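Local coordinates for tailspike protein (Siphovirus 9NA, PDB 3RIQ) that recognises the Salmonella lipopolysaccharide receptor for a siphovirus and probably cleaves its O-antigen chain as an endorhamnosidase, at residues 41-45 / 63-69; 83-87 / 165-169; 278-284 / 322-328; 311-317 / 333-338. All coordinates share one frame; numbering follows the deposited sequence.

All four contacts belong to the right-handed parallel beta-helix of the tailspike. Contacts 1 and 2 come first in the chain, one after the other, with centres about 10 Å apart; they meet where strand 63-65 pairs with strand 79-87 and where F42 and F63 pack on M85. Contacts 3 and 4 lie further along the helix, about 26 Å and 29 Å from contact 2 between centres. Their segments alternate in sequence (278-284, 311-317, 322-328, 333-338), so the coil holding 311-317 and 322-328 is joined to the coil before it by contact 3 and to the coil after it by contact 4, about 11 Å apart between centres. Contact 4 also reaches the other two subunits, whereas the segments of contacts 1, 2 and 3 touch neither.

Contact 1 (41-45 / 63-69); sequences NFIDG and FIGDGVL
The F42 ring lies between two layers of segment 63-69, held by CH-pi contacts on opposite faces. The CA of G65 is 3.7 Å from the F42 ring centroid on one face, displaced toward the rim; on the other, L69 CB sits over the ring centre at 3.8 Å from the centroid. The F42 CG lies between its backbone N and carbonyl carbon (chi1 71°), which swings the ring into the bend formed by residues 63-69. G65 has no CB, and the ring comes close over its CA.

Hydrogen bonds hold both ends of the loop. F42 N donates to I64 O at 2.9 Å beside the parallel bridge of N41 with I64, and G45 N reaches V68 O at 2.9 Å. Between them the D44 carboxylate takes the place of a backbone acceptor: V68 N gives D44 OD1 a fairly straight bond of 3.0 Å, entering on the anti side and 27° out of the carboxylate plane. One water joins F42 O to D66 N, and a second joins F42 O to I64 O.

On the exposed side N41 ND2 lies alongside I64 CG2, 3.5 Å away. Inside, M85 and A146 add to the packing round F42. This is a corner of a parallel beta-helix; here F42 fills the inside of the bend of the next coil.

Contact 2 (83-87 / 165-169); sequences PHMHT and MGGYL
M85 and Y168 meet in a contact where no hydrogen bond joins P83-T87 to M165-L169, although each is largely beta strand and all the touching residues are buried. The strands 84-87 and 166-169 run at 128° to one another with their axes 6.0 Å apart at closest approach, too skewed to pair as neighbours in a sheet. They meet mainly through side chains.

Y168 carries one end of the contact. Its CG lies anti to the carbonyl carbon (chi1 -62°), and its ring end lies by P83 and M85. M85 CG approaches Y168 CZ at 3.7 Å, and P83 CG comes to 4.0 Å from Y168 CE1; both carbons arrive obliquely. The bend of M85 at chi2 (-50°) sets SD 5.2 Å from the Y168 ring centroid, 42° off the normal, in an oblique Met-aromatic contact; a further bend at chi3 carries CE on, where it packs by F42. The Y168 hydroxyl is hydrogen-bonded to E162 O, which satisfies this buried group.

At the other end T87 CG2 lies alongside M165 CB at 3.7 Å, the two side chains pointing the same way, while T87 OG1 is bonded to T89 O and to G145 N. Between these ends G166 brings its CA to 3.9 Å from M85 O, an approach open to glycine because a CB there would face that oxygen. L148 covers both M85 and Y168, while I185 and I191 lie against M165 and Y168. Two faces of the parallel beta-helix meet here at the corner at M165, with M85 and Y168 packed inside the angle.

Contact 3 (278-284 / 322-328); sequences DGIDVNA and GIGAWWD
W326 crosses N283 at about a right angle, and its indole spans much of the contact with 278-284. Beyond CB, CG lies between the backbone N and the carbonyl carbon of W326 (chi1 79°), which brings CD1 to 3.4 Å from I280 O, lying at the ring edge. NE1 then makes a weak, bent hydrogen bond of 2.9 Å to D278 OD2, the carboxylate plane standing 70° from the ring. CG, CD2 and CE2 lie under N283 ND2, CE2 at 3.3 Å, while I323 CD1 occupies the opposite face. Toward the far end, CZ2 is still 3.9 Å from N283 ND2. That amide nitrogen is held by D281 OD1 at 2.8 Å, making D281 a second-shell support for the lid over the indole.

D278 has a firmer partner in I323 N, which gives OD1 a straight bond on its anti lone pair. At the other end A284 N donates to D328 OD1 at 2.7 Å, from above the carboxylate plane.

Strands 281-282 and 326-327 are parallel neighbours, continued on one side by strand 249-250 and on the other by strand 347-349, where F348 meets W326 edge-to-face. On the reverse side I280 and V282 pack on I312 of strand 311-318, while A325 and W327 lie against strand 333-340.

Contact 4 (311-317 / 333-338); sequences IIRNIIT and IIDNVV
I312 and I334, I315 and V337, and I316 and V338 lie side by side in matched pairs, the in-register stacking of a parallel beta-helix. Strand 333-338 runs within 9° of both 311-313 and 315-317, at an axis distance of 4.7 Å. I312 CD1 rests beside I334 CG1 at 4.1 Å. The next inward pair sets I315 CB against V337 CG2, also at 4.1 Å, with A325 and I359 packing on V337. I280 sits against both I312 and I315, bridging the two pairs from inside. On the other face I316 CG1 fits beside V338 CB, and together they form a patch on which R313 and D335 of the third subunit pack, R313 on I316 and D335 on V338.

The chain bends between these halves at N314. D335 N bonds to I312 O before the bend, and I315 N to N336 O after it. R313 NH1 reaches N269 of the second subunit, whereas its NE is linked to D335 OD2 through a water; the other carboxylate oxygen, OD1, is held by T357. At the corner the N314 and N336 side chains cross at about a right angle, amide planes 80° apart: N336 ND2 donates to N314 OD1 at 2.9 Å, on a lone pair in the carbonyl plane.

Contact 1 (41-45 / 63-69)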
loop_
_atom_site.group_PDB
_atom_site.type_symbol
_atom_site.label_atom_id
_atom_site.label_comp_id
_atom_site.label_asym_id
_atom_site.label_seq_id
_atom_site.Cartn_x
_atom_site.Cartn_y
_atom_site.Cartn_z
ATOM N N ASN A 41 26.463 29.203 22.185
ATOM C CA ASN A 41 25.381 30.030 22.706
ATOM C C ASN A 41 25.194 31.245 21.821
ATOM O O ASN A 41 26.008 32.204 21.866
ATOM C CB ASN A 41 25.718 30.425 24.147
ATOM C CG ASN A 41 25.654 29.256 25.084
ATOM O OD1 ASN A 41 26.672 28.742 25.545
ATOM N ND2 ASN A 41 24.456 28.820 25.369
ATOM N N PHE A 42 24.145 31.200 20.990
ATOM C CA PHE A 42 23.863 32.315 20.064
ATOM C C PHE A 42 22.916 33.310 20.664
ATOM O O PHE A 42 22.180 32.993 21.620
ATOM C CB PHE A 42 23.355 31.801 18.689
ATOM C CG PHE A 42 21.959 31.221 18.703
ATOM C CD1 PHE A 42 20.846 32.057 18.497
ATOM C CD2 PHE A 42 21.759 29.857 18.866
ATOM C CE1 PHE A 42 19.528 31.556 18.491
ATOM C CE2 PHE A 42 20.446 29.330 18.837
ATOM C CZ PHE A 42 19.330 30.179 18.652
ATOM N N ILE A 43 22.946 34.515 20.103
ATOM C CA ILE A 43 22.074 35.608 20.573
ATOM C C ILE A 43 20.962 35.776 19.545
ATOM O O ILE A 43 21.215 35.605 18.357
ATOM C CB ILE A 43 22.887 36.950 20.814
ATOM C CG1 ILE A 43 21.998 37.992 21.502
ATOM C CG2 ILE A 43 23.545 37.486 19.485
ATOM C CD1 ILE A 43 22.843 39.183 22.080
ATOM N N ASP A 44 19.749 36.085 20.004
ATOM C CA ASP A 44 18.616 36.284 19.103
ATOM C C ASP A 44 18.928 37.347 18.042
ATOM O O ASP A 44 19.267 38.503 18.380
ATOM C CB ASP A 44 17.432 36.748 19.934
ATOM C CG ASP A 44 16.170 36.965 19.099
ATOM O OD1 ASP A 44 16.013 36.314 18.024
ATOM O OD2 ASP A 44 15.354 37.834 19.514
ATOM N N GLY A 45 18.859 36.951 16.764
ATOM C CA GLY A 45 19.127 37.855 15.672
ATOM C C GLY A 45 20.542 37.764 15.137
ATOM O O GLY A 45 20.881 38.457 14.176
ATOM N N PHE A 63 23.595 24.151 18.912
ATOM C CA PHE A 63 23.354 25.600 18.892
ATOM C C PHE A 63 22.262 25.939 19.916
ATOM O O PHE A 63 21.108 25.490 19.766
ATOM C CB PHE A 63 22.916 26.050 17.508
ATOM C CG PHE A 63 23.908 25.719 16.419
ATOM C CD1 PHE A 63 25.226 26.247 16.454
ATOM C CD2 PHE A 63 23.555 24.863 15.383
ATOM C CE1 PHE A 63 26.162 25.951 15.421
ATOM C CE2 PHE A 63 24.488 24.534 14.361
ATOM C CZ PHE A 63 25.790 25.091 14.379
ATOM N N ILE A 64 22.615 26.735 20.929
ATOM C CA ILE A 64 21.741 26.994 22.064
ATOM C C ILE A 64 21.351 28.456 22.127
ATOM O O ILE A 64 22.225 29.320 22.117
ATOM C CB ILE A 64 22.447 26.609 23.392
ATOM C CG1 ILE A 64 22.881 25.144 23.384
ATOM C CG2 ILE A 64 21.552 26.943 24.631
ATOM C CD1 ILE A 64 23.888 24.783 24.506
ATOM N N GLY A 65 20.055 28.767 22.164
ATOM C CA GLY A 65 19.641 30.169 22.240
ATOM C C GLY A 65 18.145 30.275 22.352
ATOM O O GLY A 65 17.442 29.305 22.112
ATOM N N ASP A 66 17.675 31.476 22.695
ATOM C CA ASP A 66 16.266 31.835 22.563
ATOM C C ASP A 66 16.148 32.798 21.394
ATOM O O ASP A 66 16.783 33.861 21.401
ATOM C CB ASP A 66 15.790 32.567 23.817
ATOM C CG ASP A 66 15.800 31.705 25.043
ATOM O OD1 ASP A 66 15.578 30.480 24.950
ATOM O OD2 ASP A 66 16.029 32.281 26.119
ATOM N N GLY A 67 15.354 32.459 20.394
ATOM C CA GLY A 67 15.210 33.299 19.216
ATOM C C GLY A 67 15.866 32.672 17.978
ATOM O O GLY A 67 15.961 31.448 17.851
ATOM N N VAL A 68 16.314 33.534 17.060
ATOM C CA VAL A 68 16.738 33.099 15.738
ATOM C C VAL A 68 18.251 33.213 15.519
ATOM O O VAL A 68 18.874 34.216 15.895
ATOM C CB VAL A 68 15.963 33.893 14.623
ATOM C CG1 VAL A 68 16.348 35.370 14.594
ATOM C CG2 VAL A 68 16.235 33.303 13.246
ATOM N N LEU A 69 18.819 32.194 14.883
ATOM C CA LEU A 69 20.209 32.238 14.380
ATOM C C LEU A 69 20.106 32.221 12.835
ATOM O O LEU A 69 19.612 31.242 12.248
ATOM C CB LEU A 69 20.977 31.016 14.914
ATOM C CG LEU A 69 22.404 30.786 14.371
ATOM C CD1 LEU A 69 23.321 32.021 14.651
ATOM C CD2 LEU A 69 22.997 29.543 15.050
HETATM O O HOH W 1 19.850 33.428 23.159
HETATM O O HOH W 2 22.430 31.474 24.194
#

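Contact 2 (83-87 / 165-169)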
loop_
_atom_site.group_PDB
_atom_site.type_symbol
_atom_site.label_atom_id
_atom_site.label_comp_id
_atom_site.label_asym_id
_atom_site.label_seq_id
_atom_site.Cartn_x
_atom_site.Cartn_y
_atom_site.Cartn_z
ATOM N N PRO A 83 22.908 18.852 12.788
ATOM C CA PRO A 83 22.772 19.999 13.676
ATOM C C PRO A 83 21.708 19.753 14.732
ATOM O O PRO A 83 20.859 18.882 14.575
ATOM C CB PRO A 83 22.282 21.093 12.728
ATOM C CG PRO A 83 21.514 20.332 11.671
ATOM C CD PRO A 83 22.289 19.094 11.468
ATOM N N HIS A 84 21.795 20.525 15.809
ATOM C CA HIS A 84 20.839 20.433 16.918
ATOM C C HIS A 84 20.511 21.823 17.456
ATOM O O HIS A 84 21.382 22.484 17.994
ATOM C CB HIS A 84 21.420 19.564 18.043
ATOM C CG HIS A 84 20.438 19.223 19.128
ATOM N ND1 HIS A 84 20.310 17.942 19.621
ATOM C CD2 HIS A 84 19.566 19.987 19.840
ATOM C CE1 HIS A 84 19.388 17.934 20.577
ATOM N NE2 HIS A 84 18.939 19.164 20.743
ATOM N N MET A 85 19.272 22.254 17.290
ATOM C CA MET A 85 18.795 23.529 17.807
ATOM C C MET A 85 18.152 23.325 19.173
ATOM O O MET A 85 17.144 22.651 19.279
ATOM C CB MET A 85 17.784 24.163 16.847
ATOM C CG MET A 85 18.302 24.416 15.458
ATOM S SD MET A 85 19.870 25.292 15.336
ATOM C CE MET A 85 19.434 26.871 16.168
ATOM N N HIS A 86 18.739 23.913 20.212
ATOM C CA HIS A 86 18.274 23.737 21.585
ATOM C C HIS A 86 17.891 25.082 22.236
ATOM O O HIS A 86 18.675 26.012 22.249
ATOM C CB HIS A 86 19.401 23.070 22.385
ATOM C CG HIS A 86 18.972 22.436 23.687
ATOM N ND1 HIS A 86 18.397 23.158 24.719
ATOM C CD2 HIS A 86 19.109 21.163 24.148
ATOM C CE1 HIS A 86 18.149 22.344 25.735
ATOM N NE2 HIS A 86 18.588 21.134 25.422
ATOM N N THR A 87 16.697 25.175 22.782
ATOM C CA THR A 87 16.299 26.366 23.519
ATOM C C THR A 87 17.281 26.724 24.662
ATOM O O THR A 87 17.922 25.827 25.267
ATOM C CB THR A 87 14.847 26.177 24.074
ATOM O OG1 THR A 87 14.394 27.434 24.595
ATOM C CG2 THR A 87 14.771 25.080 25.181
ATOM N N MET A 165 13.057 21.786 21.679
ATOM C CA MET A 165 12.282 23.014 21.632
ATOM C C MET A 165 12.932 23.981 20.619
ATOM O O MET A 165 13.315 25.107 20.948
ATOM C CB MET A 165 12.135 23.644 23.043
ATOM C CG MET A 165 11.465 22.725 24.036
ATOM S SD MET A 165 9.741 22.360 23.634
ATOM C CE MET A 165 9.351 21.082 24.868
ATOM N N GLY A 166 13.054 23.508 19.372
ATOM C CA GLY A 166 13.728 24.242 18.312
ATOM C C GLY A 166 13.194 23.779 16.972
ATOM O O GLY A 166 12.377 22.852 16.865
ATOM N N GLY A 167 13.693 24.396 15.929
ATOM C CA GLY A 167 13.280 24.034 14.576
ATOM C C GLY A 167 14.075 24.734 13.517
ATOM O O GLY A 167 15.021 25.484 13.824
ATOM N N TYR A 168 13.660 24.521 12.276
ATOM C CA TYR A 168 14.407 24.937 11.100
ATOM C C TYR A 168 13.484 25.675 10.161
ATOM O O TYR A 168 12.430 25.148 9.736
ATOM C CB TYR A 168 15.037 23.728 10.370
ATOM C CG TYR A 168 16.033 23.017 11.266
ATOM C CD1 TYR A 168 17.400 23.308 11.199
ATOM C CD2 TYR A 168 15.603 22.065 12.206
ATOM C CE1 TYR A 168 18.299 22.676 12.044
ATOM C CE2 TYR A 168 16.490 21.437 13.055
ATOM C CZ TYR A 168 17.838 21.752 12.983
ATOM O OH TYR A 168 18.733 21.111 13.803
ATOM N N LEU A 169 13.908 26.890 9.806
ATOM C CA LEU A 169 13.127 27.767 8.895
ATOM C C LEU A 169 13.980 28.067 7.654
ATOM O O LEU A 169 15.062 28.657 7.790
ATOM C CB LEU A 169 12.728 29.042 9.639
ATOM C CG LEU A 169 12.127 30.185 8.805
ATOM C CD1 LEU A 169 10.819 29.755 8.212
ATOM C CD2 LEU A 169 11.908 31.327 9.743
#

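Contact 3 (278-284 / 322-328)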
loop_
_atom_site.group_PDB
_atom_site.type_symbol
_atom_site.label_atom_id
_atom_site.label_comp_id
_atom_site.label_asym_id
_atom_site.label_seq_id
_atom_site.Cartn_x
_atom_site.Cartn_y
_atom_site.Cartn_z
ATOM N N ASP A 278 -5.363 18.474 12.079
ATOM C CA ASP A 278 -5.778 17.440 11.106
ATOM C C ASP A 278 -4.609 16.521 10.754
ATOM O O ASP A 278 -3.467 16.979 10.626
ATOM C CB ASP A 278 -6.302 18.135 9.847
ATOM C CG ASP A 278 -7.280 19.229 10.206
ATOM O OD1 ASP A 278 -8.202 18.913 10.998
ATOM O OD2 ASP A 278 -7.082 20.397 9.797
ATOM N N GLY A 279 -4.878 15.231 10.606
ATOM C CA GLY A 279 -3.789 14.268 10.351
ATOM C C GLY A 279 -2.854 14.703 9.230
ATOM O O GLY A 279 -1.624 14.583 9.341
ATOM N N ILE A 280 -3.430 15.149 8.117
ATOM C CA ILE A 280 -2.693 15.986 7.174
ATOM C C ILE A 280 -3.648 17.118 6.819
ATOM O O ILE A 280 -4.870 16.920 6.821
ATOM C CB ILE A 280 -2.246 15.214 5.880
ATOM C CG1 ILE A 280 -3.442 14.714 5.045
ATOM C CG2 ILE A 280 -1.295 14.075 6.231
ATOM C CD1 ILE A 280 -3.029 14.028 3.747
ATOM N N ASP A 281 -3.093 18.301 6.529
ATOM C CA ASP A 281 -3.918 19.458 6.104
ATOM C C ASP A 281 -3.341 19.904 4.767
ATOM O O ASP A 281 -2.400 20.709 4.737
ATOM C CB ASP A 281 -3.823 20.609 7.126
ATOM C CG ASP A 281 -4.503 21.878 6.639
ATOM O OD1 ASP A 281 -5.218 21.804 5.605
ATOM O OD2 ASP A 281 -4.348 22.938 7.304
ATOM N N VAL A 282 -3.869 19.361 3.676
ATOM C CA VAL A 282 -3.355 19.718 2.347
ATOM C C VAL A 282 -4.424 20.591 1.686
ATOM O O VAL A 282 -5.011 20.222 0.664
ATOM C CB VAL A 282 -2.993 18.464 1.515
ATOM C CG1 VAL A 282 -2.332 18.862 0.187
ATOM C CG2 VAL A 282 -2.009 17.567 2.302
ATOM N N ASN A 283 -4.731 21.726 2.332
ATOM C CA ASN A 283 -5.674 22.696 1.788
ATOM C C ASN A 283 -4.958 23.941 1.281
ATOM O O ASN A 283 -3.877 24.305 1.791
ATOM C CB ASN A 283 -6.677 23.113 2.878
ATOM C CG ASN A 283 -7.708 22.025 3.163
ATOM O OD1 ASN A 283 -8.850 22.089 2.672
ATOM N ND2 ASN A 283 -7.318 21.014 3.942
ATOM N N ALA A 284 -5.580 24.635 0.331
ATOM C CA ALA A 284 -5.017 25.883 -0.222
ATOM C C ALA A 284 -5.889 27.106 0.091
ATOM O O ALA A 284 -5.341 28.177 0.310
ATOM C CB ALA A 284 -4.808 25.744 -1.732
ATOM N N GLY A 322 -8.516 16.674 15.152
ATOM C CA GLY A 322 -9.213 17.281 14.020
ATOM C C GLY A 322 -9.705 16.207 13.050
ATOM O O GLY A 322 -10.188 15.115 13.455
ATOM N N ILE A 323 -9.598 16.525 11.759
ATOM C CA ILE A 323 -10.020 15.619 10.693
ATOM C C ILE A 323 -8.908 14.613 10.441
ATOM O O ILE A 323 -7.728 14.939 10.548
ATOM C CB ILE A 323 -10.377 16.439 9.429
ATOM C CG1 ILE A 323 -11.579 17.352 9.745
ATOM C CG2 ILE A 323 -10.671 15.542 8.204
ATOM C CD1 ILE A 323 -11.890 18.373 8.632
ATOM N N GLY A 324 -9.290 13.366 10.148
ATOM C CA GLY A 324 -8.277 12.319 10.017
ATOM C C GLY A 324 -7.277 12.606 8.899
ATOM O O GLY A 324 -6.077 12.376 9.074
ATOM N N ALA A 325 -7.759 13.117 7.767
ATOM C CA ALA A 325 -6.901 13.518 6.612
ATOM C C ALA A 325 -7.820 14.317 5.717
ATOM O O ALA A 325 -8.973 13.897 5.456
ATOM C CB ALA A 325 -6.378 12.291 5.841
ATOM N N TRP A 326 -7.345 15.466 5.245
ATOM C CA TRP A 326 -8.155 16.245 4.313
ATOM C C TRP A 326 -7.362 17.141 3.376
ATOM O O TRP A 326 -6.143 17.393 3.567
ATOM C CB TRP A 326 -9.259 17.042 5.017
ATOM C CG TRP A 326 -8.895 18.342 5.717
ATOM C CD1 TRP A 326 -7.760 18.639 6.453
ATOM C CD2 TRP A 326 -9.760 19.483 5.835
ATOM N NE1 TRP A 326 -7.873 19.934 7.003
ATOM C CE2 TRP A 326 -9.086 20.462 6.631
ATOM C CE3 TRP A 326 -11.050 19.770 5.354
ATOM C CZ2 TRP A 326 -9.670 21.702 6.951
ATOM C CZ3 TRP A 326 -11.644 21.005 5.682
ATOM C CH2 TRP A 326 -10.952 21.948 6.469
ATOM N N TRP A 327 -8.075 17.590 2.351
ATOM C CA TRP A 327 -7.501 18.402 1.266
ATOM C C TRP A 327 -8.619 19.176 0.589
ATOM O O TRP A 327 -9.811 18.846 0.755
ATOM C CB TRP A 327 -6.785 17.517 0.210
ATOM C CG TRP A 327 -7.688 16.438 -0.356
ATOM C CD1 TRP A 327 -8.542 16.547 -1.432
ATOM C CD2 TRP A 327 -7.880 15.133 0.181
ATOM N NE1 TRP A 327 -9.242 15.360 -1.611
ATOM C CE2 TRP A 327 -8.858 14.475 -0.632
ATOM C CE3 TRP A 327 -7.315 14.441 1.269
ATOM C CZ2 TRP A 327 -9.302 13.163 -0.358
ATOM C CZ3 TRP A 327 -7.718 13.141 1.517
ATOM C CH2 TRP A 327 -8.704 12.507 0.695
ATOM N N ASP A 328 -8.228 20.211 -0.146
ATOM C CA ASP A 328 -9.175 20.876 -1.085
ATOM C C ASP A 328 -8.520 20.874 -2.475
ATOM O O ASP A 328 -7.560 20.142 -2.719
ATOM C CB ASP A 328 -9.575 22.306 -0.640
ATOM C CG ASP A 328 -8.455 23.329 -0.845
ATOM O OD1 ASP A 328 -7.286 22.892 -0.938
ATOM O OD2 ASP A 328 -8.746 24.554 -0.917
HETATM O O HOH W 3 -4.822 21.624 -1.976
#

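Contact 4 (311-317 / 333-338)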
loop_
_atom_site.group_PDB
_atom_site.type_symbol
_atom_site.label_atom_id
_atom_site.label_comp_id
_atom_site.label_asym_id
_atom_site.label_seq_id
_atom_site.Cartn_x
_atom_site.Cartn_y
_atom_site.Cartn_z
ATOM N N ILE A 311 -0.118 14.834 -5.128
ATOM C CA ILE A 311 -0.198 13.389 -4.963
ATOM C C ILE A 311 -0.070 13.071 -3.491
ATOM O O ILE A 311 0.922 13.466 -2.840
ATOM C CB ILE A 311 0.913 12.670 -5.777
ATOM C CG1 ILE A 311 0.793 13.009 -7.277
ATOM C CG2 ILE A 311 0.916 11.157 -5.487
ATOM C CD1 ILE A 311 1.954 12.440 -8.173
ATOM N N ILE A 312 -1.082 12.388 -2.962
ATOM C CA ILE A 312 -1.120 12.043 -1.547
ATOM C C ILE A 312 -1.294 10.534 -1.466
ATOM O O ILE A 312 -2.308 10.012 -1.932
ATOM C CB ILE A 312 -2.324 12.738 -0.862
ATOM C CG1 ILE A 312 -2.176 14.274 -0.934
ATOM C CG2 ILE A 312 -2.455 12.247 0.633
ATOM C CD1 ILE A 312 -3.486 15.036 -0.517
ATOM N N ARG A 313 -0.341 9.821 -0.878
ATOM C CA ARG A 313 -0.473 8.360 -0.837
ATOM C C ARG A 313 0.190 7.713 0.374
ATOM O O ARG A 313 1.142 8.277 0.967
ATOM C CB ARG A 313 0.012 7.714 -2.126
ATOM C CG ARG A 313 1.310 8.164 -2.617
ATOM C CD ARG A 313 1.583 7.718 -4.114
ATOM N NE ARG A 313 1.744 6.264 -4.247
ATOM C CZ ARG A 313 2.901 5.617 -4.190
ATOM N NH1 ARG A 313 4.026 6.306 -4.000
ATOM N NH2 ARG A 313 2.927 4.278 -4.269
ATOM N N ASN A 314 -0.378 6.585 0.792
ATOM C CA ASN A 314 0.201 5.751 1.873
ATOM C C ASN A 314 0.206 6.463 3.226
ATOM O O ASN A 314 1.192 6.389 3.985
ATOM C CB ASN A 314 1.606 5.282 1.453
ATOM C CG ASN A 314 1.593 4.569 0.094
ATOM O OD1 ASN A 314 0.763 3.708 -0.144
ATOM N ND2 ASN A 314 2.470 4.968 -0.803
ATOM N N ILE A 315 -0.893 7.145 3.534
ATOM C CA ILE A 315 -0.987 7.965 4.752
ATOM C C ILE A 315 -1.683 7.119 5.815
ATOM O O ILE A 315 -2.632 6.372 5.504
ATOM C CB ILE A 315 -1.864 9.198 4.488
ATOM C CG1 ILE A 315 -1.355 9.980 3.277
ATOM C CG2 ILE A 315 -1.984 10.071 5.751
ATOM C CD1 ILE A 315 0.071 10.567 3.384
ATOM N N ILE A 316 -1.252 7.227 7.071
ATOM C CA ILE A 316 -2.002 6.596 8.177
ATOM C C ILE A 316 -2.027 7.577 9.341
ATOM O O ILE A 316 -0.975 8.145 9.690
ATOM C CB ILE A 316 -1.410 5.216 8.589
ATOM C CG1 ILE A 316 -2.282 4.586 9.703
ATOM C CG2 ILE A 316 0.080 5.317 8.990
ATOM C CD1 ILE A 316 -1.930 3.128 10.020
ATOM N N THR A 317 -3.196 7.807 9.936
ATOM C CA THR A 317 -3.288 8.731 11.080
ATOM C C THR A 317 -4.083 8.101 12.182
ATOM O O THR A 317 -4.974 7.297 11.915
ATOM C CB THR A 317 -3.867 10.132 10.693
ATOM O OG1 THR A 317 -5.301 10.078 10.648
ATOM C CG2 THR A 317 -3.302 10.603 9.327
ATOM N N ILE A 333 -4.503 13.501 -6.750
ATOM C CA ILE A 333 -4.588 12.018 -6.713
ATOM C C ILE A 333 -4.329 11.579 -5.289
ATOM O O ILE A 333 -3.313 11.939 -4.722
ATOM C CB ILE A 333 -3.594 11.362 -7.713
ATOM C CG1 ILE A 333 -3.993 11.729 -9.134
ATOM C CG2 ILE A 333 -3.548 9.838 -7.505
ATOM C CD1 ILE A 333 -2.954 11.362 -10.200
ATOM N N ILE A 334 -5.287 10.862 -4.700
ATOM C CA ILE A 334 -5.177 10.383 -3.323
ATOM C C ILE A 334 -5.349 8.887 -3.352
ATOM O O ILE A 334 -6.368 8.404 -3.845
ATOM C CB ILE A 334 -6.249 11.018 -2.365
ATOM C CG1 ILE A 334 -6.140 12.538 -2.346
ATOM C CG2 ILE A 334 -6.070 10.485 -0.932
ATOM C CD1 ILE A 334 -7.028 13.235 -3.365
ATOM N N ASP A 335 -4.362 8.142 -2.853
ATOM C CA ASP A 335 -4.453 6.676 -2.824
ATOM C C ASP A 335 -3.905 6.111 -1.526
ATOM O O ASP A 335 -2.801 6.488 -1.121
ATOM C CB ASP A 335 -3.681 6.037 -4.016
ATOM C CG ASP A 335 -3.720 4.514 -3.962
ATOM O OD1 ASP A 335 -4.864 3.967 -3.947
ATOM O OD2 ASP A 335 -2.664 3.844 -3.859
ATOM N N ASN A 336 -4.657 5.209 -0.889
ATOM C CA ASN A 336 -4.182 4.514 0.303
ATOM C C ASN A 336 -4.038 5.449 1.498
ATOM O O ASN A 336 -2.932 5.860 1.886
ATOM C CB ASN A 336 -2.901 3.696 0.059
ATOM C CG ASN A 336 -2.513 2.873 1.287
ATOM O OD1 ASN A 336 -3.282 2.783 2.248
ATOM N ND2 ASN A 336 -1.293 2.324 1.288
ATOM N N VAL A 337 -5.181 5.784 2.078
ATOM C CA VAL A 337 -5.233 6.616 3.279
ATOM C C VAL A 337 -6.027 5.839 4.307
ATOM O O VAL A 337 -7.152 5.413 4.025
ATOM C CB VAL A 337 -5.915 7.974 3.001
ATOM C CG1 VAL A 337 -6.102 8.774 4.297
ATOM C CG2 VAL A 337 -5.108 8.786 1.940
ATOM N N VAL A 338 -5.439 5.662 5.492
ATOM C CA VAL A 338 -6.085 4.897 6.583
ATOM C C VAL A 338 -6.163 5.811 7.787
ATOM O O VAL A 338 -5.134 6.350 8.197
ATOM C CB VAL A 338 -5.218 3.646 6.966
ATOM C CG1 VAL A 338 -5.763 2.918 8.193
ATOM C CG2 VAL A 338 -5.067 2.700 5.750
HETATM O O HOH W 4 -0.433 4.589 -5.243
HETATM O O HOH W 5 -0.427 2.714 -2.357
HETATM O O HOH W 6 -1.748 3.884 4.508
#